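Local atomic coordinates of 6-pyruvoyl tetrahydrobiopterin synthase (Plasmodium vivax, PDB entry 3LX3), a protein that belongs to the 6-pyruvoyl tetrahydropterin synthase family, zinc-containing enzymes built as multi-subunit assemblies with ligand pockets between neighbouring chains. Residues L56-N61 / G66-F71. Numbering follows the deposited sequence.
Sequences LRLRGN and GYVIDF. With XTN (2-amino-1,5-dihydropteridine-4,6-dione), chain C.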
loop_
_atom_site.group_PDB
_atom_site.type_symbol
_atom_site.label_atom_id
_atom_site.label_comp_id
_atom_site.label_asym_id
_atom_site.label_seq_id
_atom_site.Cartn_x
_atom_site.Cartn_y
_atom_site.Cartn_z
ATOM N N LEU A 56 3.383 -16.395 4.238
ATOM C CA LEU A 56 3.049 -17.818 4.320
ATOM C C LEU A 56 1.570 -18.008 4.040
ATOM O O LEU A 56 0.733 -17.307 4.617
ATOM C CB LEU A 56 3.374 -18.362 5.721
ATOM C CG LEU A 56 2.873 -19.755 6.081
ATOM C CD1 LEU A 56 3.605 -20.822 5.270
ATOM C CD2 LEU A 56 3.068 -19.980 7.594
ATOM N N ARG A 57 1.293 -18.967 3.149
ATOM C CA ARG A 57 -0.057 -19.400 2.826
ATOM C C ARG A 57 -0.151 -20.892 3.108
ATOM O O ARG A 57 0.789 -21.652 2.844
ATOM C CB ARG A 57 -0.337 -19.113 1.362
ATOM C CG ARG A 57 -1.695 -19.503 0.801
ATOM C CD ARG A 57 -1.815 -18.919 -0.638
ATOM N NE ARG A 57 -1.131 -17.613 -0.778
ATOM C CZ ARG A 57 -1.666 -16.463 -1.204
ATOM N NH1 ARG A 57 -2.926 -16.372 -1.593
ATOM N NH2 ARG A 57 -0.902 -15.380 -1.264
ATOM N N LEU A 58 -1.298 -21.308 3.608
ATOM C CA LEU A 58 -1.517 -22.734 3.831
ATOM C C LEU A 58 -2.979 -23.066 3.635
ATOM O O LEU A 58 -3.826 -22.165 3.599
ATOM C CB LEU A 58 -1.023 -23.166 5.207
ATOM C CG LEU A 58 -1.580 -22.508 6.490
ATOM C CD1 LEU A 58 -2.982 -23.005 6.816
ATOM C CD2 LEU A 58 -0.647 -22.810 7.658
ATOM N N ARG A 59 -3.291 -24.356 3.486
ATOM C CA ARG A 59 -4.662 -24.843 3.316
ATOM C C ARG A 59 -4.916 -26.009 4.258
ATOM O O ARG A 59 -4.022 -26.878 4.462
ATOM C CB ARG A 59 -4.916 -25.313 1.884
ATOM C CG ARG A 59 -4.743 -24.214 0.847
ATOM C CD ARG A 59 -4.723 -24.731 -0.539
ATOM N NE ARG A 59 -4.385 -23.673 -1.483
ATOM C CZ ARG A 59 -3.801 -23.879 -2.655
ATOM N NH1 ARG A 59 -3.486 -25.110 -3.035
ATOM N NH2 ARG A 59 -3.543 -22.852 -3.442
ATOM N N GLY A 60 -6.123 -26.061 4.804
ATOM C CA GLY A 60 -6.564 -27.217 5.599
ATOM C C GLY A 60 -8.049 -27.090 5.801
ATOM O O GLY A 60 -8.684 -26.178 5.265
ATOM N N ASN A 61 -8.626 -27.994 6.570
ATOM C CA ASN A 61 -10.028 -27.894 6.947
ATOM C C ASN A 61 -10.178 -27.032 8.196
ATOM O O ASN A 61 -9.314 -27.067 9.089
ATOM C CB ASN A 61 -10.608 -29.285 7.230
ATOM C CG ASN A 61 -10.554 -30.197 6.036
ATOM O OD1 ASN A 61 -10.722 -29.772 4.910
ATOM N ND2 ASN A 61 -10.340 -31.480 6.293
ATOM N N GLY A 66 -12.844 -23.517 15.264
ATOM C CA GLY A 66 -13.096 -22.399 14.365
ATOM C C GLY A 66 -11.945 -21.913 13.488
ATOM O O GLY A 66 -12.121 -21.040 12.657
ATOM N N TYR A 67 -10.777 -22.507 13.703
ATOM C CA TYR A 67 -9.583 -22.196 12.951
ATOM C C TYR A 67 -9.106 -23.360 12.107
ATOM O O TYR A 67 -9.300 -24.515 12.508
ATOM C CB TYR A 67 -8.414 -21.907 13.904
ATOM C CG TYR A 67 -8.537 -20.732 14.872
ATOM C CD1 TYR A 67 -9.442 -19.698 14.706
ATOM C CD2 TYR A 67 -7.732 -20.718 16.001
ATOM C CE1 TYR A 67 -9.491 -18.654 15.613
ATOM C CE2 TYR A 67 -7.770 -19.673 16.900
ATOM C CZ TYR A 67 -8.634 -18.651 16.697
ATOM O OH TYR A 67 -8.644 -17.621 17.603
ATOM N N VAL A 68 -8.444 -23.070 10.979
ATOM C CA VAL A 68 -7.607 -24.107 10.363
ATOM C C VAL A 68 -6.454 -24.388 11.337
ATOM O O VAL A 68 -6.247 -25.530 11.785
ATOM C CB VAL A 68 -7.100 -23.763 8.978
ATOM C CG1 VAL A 68 -6.194 -24.936 8.477
ATOM C CG2 VAL A 68 -8.305 -23.572 8.026
ATOM N N ILE A 69 -5.740 -23.325 11.666
ATOM C CA ILE A 69 -4.608 -23.325 12.610
ATOM C C ILE A 69 -4.519 -21.857 13.075
ATOM O O ILE A 69 -4.821 -20.918 12.315
ATOM C CB ILE A 69 -3.331 -23.896 11.974
ATOM C CG1 ILE A 69 -2.158 -23.875 12.950
ATOM C CG2 ILE A 69 -2.991 -23.138 10.715
ATOM C CD1 ILE A 69 -0.952 -24.642 12.399
ATOM N N ASP A 70 -4.202 -21.645 14.340
ATOM C CA ASP A 70 -4.145 -20.322 14.924
ATOM C C ASP A 70 -3.129 -19.425 14.201
ATOM O O ASP A 70 -1.927 -19.720 14.152
ATOM C CB ASP A 70 -3.754 -20.481 16.406
ATOM C CG ASP A 70 -3.864 -19.197 17.198
ATOM O OD1 ASP A 70 -3.977 -18.098 16.653
ATOM O OD2 ASP A 70 -3.834 -19.323 18.442
ATOM N N PHE A 71 -3.597 -18.300 13.656
ATOM C CA PHE A 71 -2.703 -17.305 13.050
ATOM C C PHE A 71 -1.528 -16.940 13.959
ATOM O O PHE A 71 -0.418 -16.653 13.472
ATOM C CB PHE A 71 -3.427 -15.985 12.732
ATOM C CG PHE A 71 -4.353 -15.998 11.519
ATOM C CD1 PHE A 71 -3.919 -16.334 10.242
ATOM C CD2 PHE A 71 -5.651 -15.536 11.659
ATOM C CE1 PHE A 71 -4.806 -16.269 9.150
ATOM C CE2 PHE A 71 -6.514 -15.475 10.551
ATOM C CZ PHE A 71 -6.068 -15.846 9.326
HETATM N N1 XTN C . -6.473 -17.728 13.931
HETATM C C2 XTN C . -7.267 -18.052 12.891
HETATM N N2 XTN C . -6.977 -19.107 12.106
HETATM N N3 XTN C . -8.458 -17.323 12.641
HETATM C C4 XTN C . -8.796 -16.248 13.370
HETATM O O4 XTN C . -9.841 -15.620 13.072
HETATM N N5 XTN C . -8.198 -14.840 15.220
HETATM C C6 XTN C . -7.366 -14.542 16.261
HETATM O O6 XTN C . -7.622 -13.576 16.986
HETATM C C7 XTN C . -6.222 -15.358 16.515
HETATM N N8 XTN C . -5.986 -16.393 15.706
HETATM C C4A XTN C . -7.932 -15.910 14.414
HETATM C C8A XTN C . -6.791 -16.667 14.676
#
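One face of the Tyr67 ring carries the bound 2-amino-1,5-dihydropteridine-4,6-dione (XTN), whose N1 stands 3.4 Å above the ring plane and over its centre. XTN N2 lies over a face of the Phe71 ring, 3.8 Å above its plane and displaced toward the rim. Between these aromatics XTN N2 donates a nearly straight hydrogen bond to Ile69 O (2.8 Å, N-H...O 166°), while Asp70 OD1 lies close to XTN N8, a 2.8 Å approach without hydrogen-bond geometry. Thr134 and Glu135 of a second subunit add hydrogen bonds to the ligand.

Val68 and Ile69 pack on the last residues of strand 48-61. Val68 CG1, placed opposite the backbone N (chi1 178°), reaches Gly60 CA at 3.7 Å, and Asn61 O lies 3.6 Å from Val68 CA. Leu58 crosses Ile69 at about a right angle, Leu58 CD2 to Ile69 CG2 at 3.9 Å, and Leu58 CD1 also meets Val68 CG1 at 4.1 Å. Leu74 of helix 71-85 touches both Leu58 and Ile69, extending this buried apolar layer.

With ligand atoms held by both chains, the arrangement is that of a ligand pocket at a subunit interface, as in the 6-pyruvoyl tetrahydropterin synthase family.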